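Local atomic coordinates of CELL WALL surface anchor family protein (Streptococcus pneumoniae, PDB entry 2WW8), a protein that serves as the adhesin of the pneumococcal pilus, an elongated multidomain surface protein thought to recognise host cells. Residues V537-N542 and T570-I575; A481-P486 and Y491-W496; A820-I823 and R829-T832; T127-E132 and K723-T728; G644-N649 and L666-D671. One frame throughout, in Å; residues are numbered along the deposited sequence.

Contact 1: V537-N542 and T570-I575; sequences VGIGIN and TDTTKI
Ile539 overlaps Ile575 with its CG1 branch: Ile539 CG1 lies 3.9 Å from Ile575 CD1, and Ile539 CD1 also packs on that terminal methyl. The two side chains cross at about a right angle, so the end of Ile575 rests against the flank of Ile539. In Ile539, CG2 stands opposite the backbone N across the CA-CB bond (chi1 -63° for CG1), which splits the side chain between two partners. While CG1 and CD1 serve Ile575, CG2 meets the methyl of Thr572, with Ile539 CG2 to Thr572 CG2 at 3.9 Å. The hydroxyl of Thr572 faces other partners, bonding to Arg250 NH1 and to the carbonyl oxygen of Ala245. Farther back on the strand, Val537 CG1 adds a looser touch on Ile575 CG2 at 4.2 Å. No hydrogen bond joins the two segments; the contact is apolar and buried.

The loop contains an Asx turn. Asp571 OD1 accepts Thr573 N at 3.0 Å and Thr573 OG1 at 2.7 Å, both from the same face of the carboxylate. The chain then enters helix 575-583, with Lys574 at its N-cap position.

Strand 533-539 runs between strands 379-386 and 566-569 in a parallel five-stranded sheet flanked by helices, consistent with a von Willebrand factor A-like domain; the side chain of Ile539 lies about 8 Å from the bound magnesium ion. Helix 247-263 covers Ile539, Thr572 and Ile575 through Arg247 and Ala254, while helix 575-583 packs on Val537.

Contact 2: A481-P486 and Y491-W496; sequences AVIGDP and YIWLNW
Ala481 turns its carbonyl to the partner strand, Ala481 O lying 4.0 Å from Ile492 CA; a water donates to that oxygen at 2.7 Å and accepts from Trp493 N. At Val482 the CG2 methyl turns to Ile492, with Val482 CG2 to Ile492 CG1 at 4.0 Å; Met475 of helix 469-477 packs on both residues. Ile483 pairs with Tyr491 as an antiparallel hydrogen-bonded pair: Ile483 N gives a nearly straight bond to Tyr491 O (2.8 Å, 172°), and Tyr491 N returns a more bent one to Ile483 O (2.9 Å, 145°). This single antiparallel bridge closes the seven-residue connection 484-490 and sets Ile483 beside strand 489-496, which also pairs with strands 284-292 and 461-467.

The Ile483 side chain lies over one face of the Tyr491 ring in a CH-pi contact, CB standing 4.1 Å from the ring centroid. Ile483 CG2 reaches toward the phenol end, 3.6 Å from Tyr491 OH. Tyr491 CG sits between its own N and carbonyl carbon (chi1 62°), which swings the ring back across Ile483. The other branch ends at Ile483 CD1, 3.4 Å from Trp493 NE1, and Tyr491 CE2 covers a face of that indole near its rim. At Gly484 the chain turns a corner and leaves the bridge.

Contact 3: A820-I823 and R829-T832; sequences AFQI and RDVT
Gln822 starts over the partner strand, its CB 3.7 Å from Arg829 O and also near Arg829 CB. Beyond CG the chain is extended (chi2 -157°), and this carries the amide out alongside Asp830, the two side chains pointing the same way with their planes nearly coplanar. At the tip, Gln822 NE2 gives Asp830 OD2 a weak hydrogen bond of 3.5 Å.

Beneath this side chain the backbones form two antiparallel hydrogen-bonded pairs. Gln822 N donates to Arg829 O at 2.8 Å, and Arg829 N donates back to Gln822 O; in the other pair, Ala820 N to Thr832 O and Thr832 N to Ala820 O are both 2.7 Å. Between the pairs the register slips by one residue, a beta bulge in which Asp830 is the extra residue, its phi and psi both positive (51° and 54°). Phe821 CA makes a CA-H...O contact with Asp830 O. On the face away from Gln822, Phe821 CB meets Val831 CG2 at 3.8 Å.

Strands 816-824 and 827-833 make a beta hairpin in a prealbumin-like domain, with strand 797-805 bonded to the other side of strand 816-824. The Phe821 ring lies nearly parallel to that of Tyr799, and both Phe821 and Val831 pack on Ile738 of strand 736-744 in the facing sheet.

Contact 4: T127-E132 and K723-T728; sequences TTVQGE and KYPEIT
Two sheets of a prealbumin-like (transthyretin-clan) beta sandwich face each other here, strand 127-129 at the edge of one and strand 724-730 within the other. The strands run in roughly the same direction, 25° apart, with axes 6.7 Å apart at closest; no direct hydrogen bond links them, and side chains fill the gap. Strand 724-730 is bonded on one flank to strand 48-55 and on the other to strand 135-137, so a late part of the chain completes a sheet begun near the N terminus.

Pro725 takes the central place. Its CG and CD atoms meet Thr127, where Pro725 CG comes within 3.3 Å of Thr127 O and 3.5 Å of Thr127 CG2. The threonine methyl lies opposite its own backbone N (chi1 -62° for OG1), which turns it to the proline, while OG1 bonds to Lys49 N. Val129 CG2 touches the ring at Pro725 CB, 4.1 Å away. Val129 and Ile727 reach toward each other tip to tip: Val129 CG1 and Val129 CG2 each lie 3.8 Å from Ile727 CD1. Where the strands begin, a water bridges the backbones, accepting from Thr127 N at 3.0 Å and donating to Lys723 O at 2.7 Å.

Contact 5: G644-N649 and L666-D671; sequences GGLLKN and LYLGTD
The backbones of 644-649 and 666-671 come no nearer than 6.7 Å between CA atoms, at Leu646 and Tyr667, and a water spans them: it donates to Leu646 O and accepts from Tyr667 N, each at 2.8 Å. No direct hydrogen bond crosses the contact. The loop on the first side winds into a short 3-10 turn, with Leu647 N bonded to Gly644 O and Lys648 N to Gly645 O. Gly644 and Gly645 both have positive phi, which lets the chain bend sharply into it; Asp643 and Asp627 hold the turn from outside, accepting from Gly645 N and Leu646 N.

Leu646 carries the apolar part. Its CG lies beside the backbone N and opposite the carbonyl carbon (chi1 -64°), sending both methyls toward the strand. They straddle one methyl of Leu668: Leu646 CD1 and Leu646 CD2 each sit 4.1 Å from Leu668 CD2, and the side chains cross at about a right angle. Leu646 CD2 also rests 3.8 Å from Tyr667 O, beside the water bridge. Farther along the loop, Asn649 CB approaches the tyrosine obliquely, 4.3 Å from Tyr667 CE1. Deeper in the domain, Leu668 packs on Val674 of strand 673-682, and Leu647 of the loop turns to that same valine and to Leu623 and Ala625.

The arrangement is that of a connecting loop folded against the end of strand 660-668, which lies between the outermost strand 651-655 and strand 593-601 in an antiparallel sheet of the Ig-like domain named for the tip pilin GBS104.

From the N terminus, the chain first passes 127-132, which meets its partner 723-728 only after 590 residues; contact 4 thereby closes a long loop that brings a prealbumin-like sandwich together. Contacts 2, 1 and 5 all fall within that loop and follow one another in series, none crossing. Contact 2 closes a short turn on an outlying sheet; contact 1, its centre about 43 Å from that of contact 2, ties strand 533-539 to the loop before helix 575-583 near the magnesium site; and contact 5 joins loop to strand in the Ig-like domain. Contact 3 follows last, a hairpin in the C-terminal prealbumin-like domain, its centre about 151 Å from that of contact 2.

Contact 1: V537-N542 and T570-I575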
# COMPACT_ATOMS: atom_id res chain seq x y z
N VAL A 537 0.86 19.00 34.64
CA VAL A 537 1.88 19.60 33.75
C VAL A 537 1.51 21.08 33.64
O VAL A 537 0.44 21.40 33.07
CB VAL A 537 1.89 18.89 32.38
CG1 VAL A 537 2.81 19.55 31.35
CG2 VAL A 537 2.38 17.42 32.54
N GLY A 538 2.32 21.94 34.26
CA GLY A 538 2.19 23.40 34.14
C GLY A 538 2.91 23.94 32.91
O GLY A 538 3.95 23.42 32.45
N ILE A 539 2.32 24.98 32.33
CA ILE A 539 2.93 25.62 31.16
C ILE A 539 3.35 27.05 31.57
O ILE A 539 2.52 27.96 31.60
CB ILE A 539 1.98 25.68 29.98
CG1 ILE A 539 1.62 24.26 29.52
CG2 ILE A 539 2.69 26.38 28.81
CD1 ILE A 539 0.25 24.27 28.85
N GLY A 540 4.65 27.26 31.79
CA GLY A 540 5.15 28.61 32.02
C GLY A 540 4.58 29.18 33.31
O GLY A 540 4.44 30.41 33.43
N ILE A 541 4.27 28.36 34.31
CA ILE A 541 3.62 28.88 35.52
C ILE A 541 4.56 29.73 36.36
O ILE A 541 5.67 29.24 36.68
CB ILE A 541 3.10 27.76 36.45
CG1 ILE A 541 2.28 26.82 35.58
CG2 ILE A 541 2.29 28.31 37.70
CD1 ILE A 541 0.86 26.98 35.55
N ASN A 542 4.17 30.97 36.68
CA ASN A 542 5.06 31.82 37.47
C ASN A 542 4.27 32.58 38.54
O ASN A 542 4.80 33.40 39.27
CB ASN A 542 5.85 32.80 36.56
CG ASN A 542 4.91 33.70 35.72
OD1 ASN A 542 3.70 33.77 35.94
ND2 ASN A 542 5.50 34.39 34.73
N THR A 570 8.74 24.86 30.42
CA THR A 570 8.99 26.22 29.97
C THR A 570 8.99 26.24 28.44
O THR A 570 8.63 27.21 27.80
CB THR A 570 10.42 26.58 30.40
OG1 THR A 570 10.37 26.89 31.78
CG2 THR A 570 10.95 27.81 29.65
N ASP A 571 9.42 25.13 27.86
CA ASP A 571 9.42 25.00 26.42
C ASP A 571 8.14 24.27 25.97
O ASP A 571 8.03 23.05 26.12
CB ASP A 571 10.69 24.26 26.08
CG ASP A 571 10.85 24.06 24.58
OD1 ASP A 571 9.84 24.13 23.83
OD2 ASP A 571 11.98 23.79 24.14
N THR A 572 7.19 25.00 25.41
CA THR A 572 5.90 24.43 24.99
C THR A 572 5.99 23.29 23.97
O THR A 572 5.03 22.59 23.76
CB THR A 572 4.98 25.54 24.41
OG1 THR A 572 5.65 26.13 23.28
CG2 THR A 572 4.64 26.56 25.48
N THR A 573 7.12 23.08 23.30
CA THR A 573 7.29 21.92 22.43
C THR A 573 7.53 20.64 23.29
O THR A 573 7.56 19.54 22.73
CB THR A 573 8.47 22.04 21.40
OG1 THR A 573 9.74 22.09 22.08
CG2 THR A 573 8.37 23.23 20.41
N LYS A 574 7.66 20.75 24.62
CA LYS A 574 7.97 19.60 25.50
C LYS A 574 6.82 19.18 26.42
O LYS A 574 7.00 18.39 27.34
CB LYS A 574 9.16 19.87 26.44
CG LYS A 574 10.46 20.42 25.85
CD LYS A 574 11.06 19.49 24.89
CE LYS A 574 12.45 19.95 24.46
NZ LYS A 574 13.27 18.72 24.37
N ILE A 575 5.64 19.76 26.22
CA ILE A 575 4.46 19.28 26.92
C ILE A 575 4.19 17.78 26.70
O ILE A 575 4.05 17.02 27.64
CB ILE A 575 3.24 20.12 26.55
CG1 ILE A 575 3.49 21.60 26.90
CG2 ILE A 575 1.93 19.54 27.21
CD1 ILE A 575 2.54 22.50 26.12

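Contact 2: A481-P486 and Y491-W496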
# COMPACT_ATOMS: atom_id res chain seq x y z
N ALA A 481 -22.45 56.91 43.46
CA ALA A 481 -21.90 57.95 44.33
C ALA A 481 -21.02 58.85 43.47
O ALA A 481 -19.79 58.78 43.52
CB ALA A 481 -21.06 57.25 45.45
N VAL A 482 -21.64 59.70 42.66
CA VAL A 482 -20.89 60.62 41.82
C VAL A 482 -20.43 61.87 42.60
O VAL A 482 -21.20 62.57 43.27
CB VAL A 482 -21.70 61.01 40.54
CG1 VAL A 482 -20.75 61.53 39.48
CG2 VAL A 482 -22.37 59.77 39.93
N ILE A 483 -19.15 62.21 42.53
CA ILE A 483 -18.69 63.47 43.09
C ILE A 483 -18.46 64.46 41.92
O ILE A 483 -17.81 64.10 40.94
CB ILE A 483 -17.39 63.27 43.91
CG1 ILE A 483 -17.68 62.32 45.12
CG2 ILE A 483 -16.77 64.62 44.35
CD1 ILE A 483 -16.42 61.74 45.68
N GLY A 484 -19.06 65.63 41.98
CA GLY A 484 -18.81 66.64 40.97
C GLY A 484 -20.14 67.30 40.72
O GLY A 484 -20.94 67.40 41.65
N ASP A 485 -20.37 67.76 39.49
CA ASP A 485 -21.58 68.54 39.16
C ASP A 485 -21.90 68.47 37.65
O ASP A 485 -21.04 68.00 36.86
CB ASP A 485 -21.39 69.98 39.64
CG ASP A 485 -20.30 70.72 38.85
OD1 ASP A 485 -20.43 70.96 37.61
OD2 ASP A 485 -19.29 71.11 39.48
N PRO A 486 -23.10 68.90 37.24
CA PRO A 486 -23.49 68.81 35.83
C PRO A 486 -22.67 69.70 34.86
O PRO A 486 -22.70 69.48 33.65
CB PRO A 486 -24.94 69.28 35.82
CG PRO A 486 -25.39 69.21 37.24
CD PRO A 486 -24.17 69.53 38.04
N TYR A 491 -16.53 62.24 39.08
CA TYR A 491 -15.81 60.98 39.20
C TYR A 491 -16.53 60.10 40.26
O TYR A 491 -17.32 60.61 41.05
CB TYR A 491 -14.31 61.23 39.50
CG TYR A 491 -14.03 61.93 40.81
CD1 TYR A 491 -13.95 63.32 40.89
CD2 TYR A 491 -13.83 61.19 41.98
CE1 TYR A 491 -13.68 63.97 42.10
CE2 TYR A 491 -13.59 61.83 43.19
CZ TYR A 491 -13.50 63.19 43.25
OH TYR A 491 -13.27 63.72 44.52
N ILE A 492 -16.28 58.79 40.20
CA ILE A 492 -16.84 57.79 41.07
C ILE A 492 -15.63 57.01 41.62
O ILE A 492 -14.90 56.38 40.84
CB ILE A 492 -17.80 56.80 40.31
CG1 ILE A 492 -19.01 57.57 39.74
CG2 ILE A 492 -18.19 55.65 41.29
CD1 ILE A 492 -19.89 56.73 38.73
N TRP A 493 -15.43 57.10 42.94
CA TRP A 493 -14.33 56.31 43.50
C TRP A 493 -14.59 54.84 43.32
O TRP A 493 -15.71 54.38 43.60
CB TRP A 493 -14.21 56.55 45.00
CG TRP A 493 -13.70 57.92 45.40
CD1 TRP A 493 -14.37 58.85 46.17
CD2 TRP A 493 -12.43 58.50 45.08
NE1 TRP A 493 -13.58 59.95 46.33
CE2 TRP A 493 -12.40 59.78 45.66
CE3 TRP A 493 -11.33 58.07 44.33
CZ2 TRP A 493 -11.28 60.63 45.56
CZ3 TRP A 493 -10.20 58.91 44.23
CH2 TRP A 493 -10.20 60.20 44.84
N LEU A 494 -13.58 54.08 42.88
CA LEU A 494 -13.72 52.66 42.66
C LEU A 494 -13.20 51.72 43.76
O LEU A 494 -12.10 51.96 44.31
CB LEU A 494 -13.04 52.23 41.35
CG LEU A 494 -13.45 52.99 40.08
CD1 LEU A 494 -12.55 52.62 38.91
CD2 LEU A 494 -14.98 52.84 39.77
N ASN A 495 -13.95 50.65 43.98
CA ASN A 495 -13.56 49.62 44.94
C ASN A 495 -13.69 48.30 44.19
O ASN A 495 -14.50 48.19 43.25
CB ASN A 495 -14.51 49.52 46.15
CG ASN A 495 -14.27 50.55 47.23
OD1 ASN A 495 -13.36 51.38 47.19
ND2 ASN A 495 -15.12 50.49 48.25
N TRP A 496 -12.90 47.29 44.58
CA TRP A 496 -13.18 45.93 44.04
C TRP A 496 -14.58 45.43 44.56
O TRP A 496 -14.95 45.73 45.72
CB TRP A 496 -12.11 44.94 44.59
CG TRP A 496 -10.76 45.35 44.21
CD1 TRP A 496 -9.80 45.87 45.02
CD2 TRP A 496 -10.20 45.31 42.88
NE1 TRP A 496 -8.69 46.19 44.29
CE2 TRP A 496 -8.90 45.83 42.98
CE3 TRP A 496 -10.67 44.88 41.63
CZ2 TRP A 496 -8.03 45.95 41.88
CZ3 TRP A 496 -9.82 45.00 40.53
CH2 TRP A 496 -8.51 45.52 40.67
O HOH W 1 -17.53 58.18 44.81

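Contact 3: A820-I823 and R829-T832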
# COMPACT_ATOMS: atom_id res chain seq x y z
N ALA A 820 3.13 -38.57 -78.37
CA ALA A 820 2.72 -37.35 -77.67
C ALA A 820 2.55 -37.65 -76.19
O ALA A 820 2.11 -38.75 -75.81
CB ALA A 820 1.41 -36.79 -78.22
N PHE A 821 2.89 -36.67 -75.36
CA PHE A 821 2.56 -36.79 -73.93
C PHE A 821 2.62 -35.40 -73.32
O PHE A 821 3.07 -34.47 -73.99
CB PHE A 821 3.53 -37.74 -73.19
CG PHE A 821 4.98 -37.31 -73.24
CD1 PHE A 821 5.83 -37.79 -74.23
CD2 PHE A 821 5.50 -36.41 -72.31
CE1 PHE A 821 7.18 -37.40 -74.28
CE2 PHE A 821 6.83 -36.01 -72.34
CZ PHE A 821 7.68 -36.51 -73.31
N GLN A 822 2.16 -35.28 -72.07
CA GLN A 822 2.17 -34.06 -71.29
C GLN A 822 2.88 -34.26 -69.96
O GLN A 822 2.82 -35.34 -69.35
CB GLN A 822 0.73 -33.66 -70.97
CG GLN A 822 0.15 -32.64 -71.89
CD GLN A 822 -1.00 -31.90 -71.22
OE1 GLN A 822 -0.86 -30.74 -70.82
NE2 GLN A 822 -2.12 -32.58 -71.08
N ILE A 823 3.57 -33.22 -69.49
CA ILE A 823 4.09 -33.18 -68.12
C ILE A 823 3.21 -32.14 -67.38
O ILE A 823 3.10 -30.98 -67.81
CB ILE A 823 5.63 -32.85 -68.05
CG1 ILE A 823 6.52 -33.77 -68.91
CG2 ILE A 823 6.13 -32.85 -66.61
CD1 ILE A 823 6.64 -35.22 -68.45
N ARG A 829 1.77 -37.35 -68.24
CA ARG A 829 0.34 -37.61 -68.50
C ARG A 829 0.06 -37.85 -69.98
O ARG A 829 0.82 -37.38 -70.83
CB ARG A 829 -0.55 -36.45 -68.03
CG ARG A 829 -0.56 -36.17 -66.55
CD ARG A 829 -1.09 -37.28 -65.64
NE ARG A 829 -0.91 -36.88 -64.24
CZ ARG A 829 -1.58 -37.37 -63.19
NH1 ARG A 829 -2.49 -38.32 -63.36
NH2 ARG A 829 -1.33 -36.90 -61.97
N ASP A 830 -1.03 -38.58 -70.26
CA ASP A 830 -1.61 -38.76 -71.60
C ASP A 830 -0.61 -39.19 -72.68
O ASP A 830 -0.47 -38.53 -73.71
CB ASP A 830 -2.36 -37.50 -72.04
CG ASP A 830 -3.34 -37.02 -70.99
OD1 ASP A 830 -4.07 -37.84 -70.38
OD2 ASP A 830 -3.38 -35.79 -70.78
N VAL A 831 0.11 -40.27 -72.42
CA VAL A 831 1.13 -40.74 -73.35
C VAL A 831 0.40 -41.48 -74.46
O VAL A 831 -0.21 -42.53 -74.20
CB VAL A 831 2.15 -41.70 -72.71
CG1 VAL A 831 3.16 -42.15 -73.73
CG2 VAL A 831 2.82 -41.08 -71.50
N THR A 832 0.47 -40.91 -75.67
CA THR A 832 -0.30 -41.41 -76.82
C THR A 832 0.54 -41.53 -78.10
O THR A 832 1.51 -40.79 -78.29
CB THR A 832 -1.56 -40.54 -77.10
OG1 THR A 832 -1.19 -39.20 -77.48
CG2 THR A 832 -2.44 -40.47 -75.87

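Contact 4: T127-E132 and K723-T728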
# COMPACT_ATOMS: atom_id res chain seq x y z
N THR A 127 9.61 -27.95 -26.59
CA THR A 127 9.69 -28.66 -27.87
C THR A 127 10.88 -28.21 -28.70
O THR A 127 10.97 -27.04 -29.09
CB THR A 127 8.41 -28.42 -28.70
OG1 THR A 127 7.28 -28.92 -27.98
CG2 THR A 127 8.52 -29.10 -30.07
N THR A 128 11.77 -29.15 -29.00
CA THR A 128 12.96 -28.84 -29.80
C THR A 128 13.03 -29.69 -31.08
O THR A 128 12.80 -30.91 -31.03
CB THR A 128 14.23 -29.06 -28.95
OG1 THR A 128 14.06 -28.38 -27.69
CG2 THR A 128 15.49 -28.57 -29.64
N VAL A 129 13.35 -29.08 -32.21
CA VAL A 129 13.59 -29.85 -33.43
C VAL A 129 15.10 -29.99 -33.59
O VAL A 129 15.74 -28.99 -33.91
CB VAL A 129 12.93 -29.17 -34.65
CG1 VAL A 129 13.08 -30.04 -35.90
CG2 VAL A 129 11.46 -28.89 -34.36
N GLN A 130 15.67 -31.18 -33.37
CA GLN A 130 17.12 -31.35 -33.17
C GLN A 130 17.97 -30.91 -34.37
O GLN A 130 17.61 -31.18 -35.51
CB GLN A 130 17.49 -32.78 -32.73
CG GLN A 130 17.12 -33.12 -31.28
CD GLN A 130 17.98 -32.38 -30.24
OE1 GLN A 130 17.64 -31.27 -29.79
NE2 GLN A 130 19.09 -32.99 -29.85
N GLY A 131 19.09 -30.24 -34.10
CA GLY A 131 19.96 -29.69 -35.13
C GLY A 131 19.25 -29.03 -36.30
O GLY A 131 19.55 -29.30 -37.46
N GLU A 132 18.29 -28.15 -36.01
CA GLU A 132 17.58 -27.44 -37.07
C GLU A 132 17.28 -25.97 -36.75
O GLU A 132 16.83 -25.64 -35.65
CB GLU A 132 16.29 -28.19 -37.42
CG GLU A 132 15.70 -27.84 -38.78
CD GLU A 132 16.48 -28.46 -39.94
OE1 GLU A 132 17.29 -29.38 -39.70
OE2 GLU A 132 16.26 -28.02 -41.10
N LYS A 723 7.26 -20.49 -26.08
CA LYS A 723 7.20 -20.38 -27.55
C LYS A 723 7.34 -21.73 -28.24
O LYS A 723 8.01 -22.65 -27.75
CB LYS A 723 8.26 -19.42 -28.08
CG LYS A 723 7.88 -17.97 -27.85
CD LYS A 723 9.14 -17.16 -27.92
CE LYS A 723 8.93 -15.74 -27.42
NZ LYS A 723 9.74 -14.89 -28.36
N TYR A 724 6.71 -21.84 -29.40
CA TYR A 724 6.80 -23.11 -30.12
C TYR A 724 7.70 -22.97 -31.35
O TYR A 724 7.76 -21.89 -31.95
CB TYR A 724 5.42 -23.70 -30.44
CG TYR A 724 4.64 -22.84 -31.38
CD1 TYR A 724 4.91 -22.89 -32.75
CD2 TYR A 724 3.68 -21.96 -30.91
CE1 TYR A 724 4.22 -22.08 -33.63
CE2 TYR A 724 2.97 -21.15 -31.79
CZ TYR A 724 3.26 -21.23 -33.15
OH TYR A 724 2.60 -20.44 -34.05
N PRO A 725 8.40 -24.05 -31.71
CA PRO A 725 9.18 -24.07 -32.97
C PRO A 725 8.33 -24.17 -34.24
O PRO A 725 7.39 -24.97 -34.30
CB PRO A 725 10.10 -25.29 -32.82
CG PRO A 725 9.41 -26.16 -31.82
CD PRO A 725 8.54 -25.30 -30.94
N GLU A 726 8.68 -23.34 -35.23
CA GLU A 726 8.13 -23.36 -36.58
C GLU A 726 9.24 -23.62 -37.61
O GLU A 726 10.10 -22.76 -37.85
CB GLU A 726 7.34 -22.09 -36.87
CG GLU A 726 7.02 -21.87 -38.33
CD GLU A 726 6.95 -20.40 -38.65
OE1 GLU A 726 5.89 -19.84 -38.28
OE2 GLU A 726 7.90 -19.84 -39.26
N ILE A 727 9.24 -24.82 -38.18
CA ILE A 727 10.09 -25.10 -39.35
C ILE A 727 9.47 -24.60 -40.64
O ILE A 727 8.29 -24.84 -40.92
CB ILE A 727 10.39 -26.58 -39.57
CG1 ILE A 727 10.97 -27.20 -38.32
CG2 ILE A 727 11.46 -26.68 -40.64
CD1 ILE A 727 10.33 -28.51 -37.98
N THR A 728 10.28 -23.88 -41.41
CA THR A 728 9.92 -23.50 -42.76
C THR A 728 10.72 -24.40 -43.73
O THR A 728 11.96 -24.47 -43.69
CB THR A 728 10.07 -22.00 -43.02
OG1 THR A 728 9.19 -21.31 -42.13
CG2 THR A 728 9.68 -21.63 -44.46
O HOH W 2 8.38 -25.25 -27.03

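Contact 5: G644-N649 and L666-D671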
# COMPACT_ATOMS: atom_id res chain seq x y z
N GLY A 644 22.10 4.87 12.17
CA GLY A 644 21.48 3.70 11.56
C GLY A 644 20.04 3.48 11.99
O GLY A 644 19.41 2.60 11.41
N GLY A 645 19.53 4.23 12.95
CA GLY A 645 18.13 4.22 13.33
C GLY A 645 17.53 2.82 13.48
O GLY A 645 18.12 1.92 14.09
N LEU A 646 16.34 2.64 12.94
CA LEU A 646 15.65 1.34 13.04
C LEU A 646 16.48 0.17 12.46
O LEU A 646 16.31 -1.00 12.82
CB LEU A 646 14.31 1.45 12.30
CG LEU A 646 13.32 2.46 12.95
CD1 LEU A 646 12.20 2.59 12.00
CD2 LEU A 646 12.79 1.98 14.33
N LEU A 647 17.41 0.47 11.57
CA LEU A 647 18.18 -0.62 10.91
C LEU A 647 19.54 -0.89 11.56
O LEU A 647 20.33 -1.69 11.05
CB LEU A 647 18.31 -0.33 9.40
CG LEU A 647 16.96 -0.22 8.69
CD1 LEU A 647 17.20 0.02 7.21
CD2 LEU A 647 16.07 -1.50 8.93
N LYS A 648 19.77 -0.25 12.70
CA LYS A 648 21.08 -0.31 13.39
C LYS A 648 21.58 -1.76 13.51
O LYS A 648 22.77 -2.05 13.37
CB LYS A 648 20.87 0.32 14.78
CG LYS A 648 22.06 0.28 15.67
CD LYS A 648 21.67 0.94 17.01
CE LYS A 648 21.21 2.36 16.79
NZ LYS A 648 21.49 3.12 18.01
N ASN A 649 20.67 -2.71 13.74
CA ASN A 649 21.08 -4.10 13.94
C ASN A 649 20.51 -5.04 12.88
O ASN A 649 20.53 -6.28 13.08
CB ASN A 649 20.70 -4.56 15.38
CG ASN A 649 21.52 -3.84 16.47
OD1 ASN A 649 21.00 -3.20 17.40
ND2 ASN A 649 22.82 -3.93 16.33
N LEU A 666 15.19 -7.03 13.59
CA LEU A 666 14.13 -6.03 13.46
C LEU A 666 13.63 -5.63 14.83
O LEU A 666 13.27 -6.51 15.60
CB LEU A 666 12.91 -6.60 12.70
CG LEU A 666 13.29 -7.00 11.24
CD1 LEU A 666 12.13 -7.63 10.42
CD2 LEU A 666 13.76 -5.74 10.53
N TYR A 667 13.51 -4.33 15.09
CA TYR A 667 12.99 -3.78 16.35
C TYR A 667 12.03 -2.64 15.97
O TYR A 667 12.51 -1.61 15.51
CB TYR A 667 14.11 -3.25 17.26
CG TYR A 667 15.13 -4.29 17.74
CD1 TYR A 667 16.16 -4.75 16.87
CD2 TYR A 667 15.08 -4.80 19.03
CE1 TYR A 667 17.07 -5.67 17.31
CE2 TYR A 667 16.04 -5.74 19.50
CZ TYR A 667 17.01 -6.17 18.59
OH TYR A 667 17.99 -7.08 18.97
N LEU A 668 10.72 -2.86 16.07
CA LEU A 668 9.70 -1.93 15.57
C LEU A 668 8.51 -1.83 16.50
O LEU A 668 7.94 -2.87 16.96
CB LEU A 668 9.19 -2.39 14.20
CG LEU A 668 10.32 -2.56 13.17
CD1 LEU A 668 9.87 -3.48 12.05
CD2 LEU A 668 10.78 -1.19 12.65
N GLY A 669 8.18 -0.56 16.77
CA GLY A 669 6.97 -0.16 17.45
C GLY A 669 5.98 0.48 16.51
O GLY A 669 6.03 0.33 15.29
N THR A 670 5.03 1.18 17.10
CA THR A 670 3.94 1.80 16.34
C THR A 670 4.53 2.80 15.35
O THR A 670 5.42 3.55 15.73
CB THR A 670 3.02 2.50 17.38
OG1 THR A 670 2.25 1.50 18.07
CG2 THR A 670 2.08 3.51 16.71
N ASP A 671 4.07 2.84 14.11
CA ASP A 671 4.54 3.78 13.09
C ASP A 671 6.01 3.57 12.70
O ASP A 671 6.59 4.49 12.14
CB ASP A 671 4.27 5.26 13.42
CG ASP A 671 2.75 5.59 13.45
OD1 ASP A 671 1.99 5.07 12.60
OD2 ASP A 671 2.28 6.37 14.32
O HOH W 3 13.91 -2.41 13.12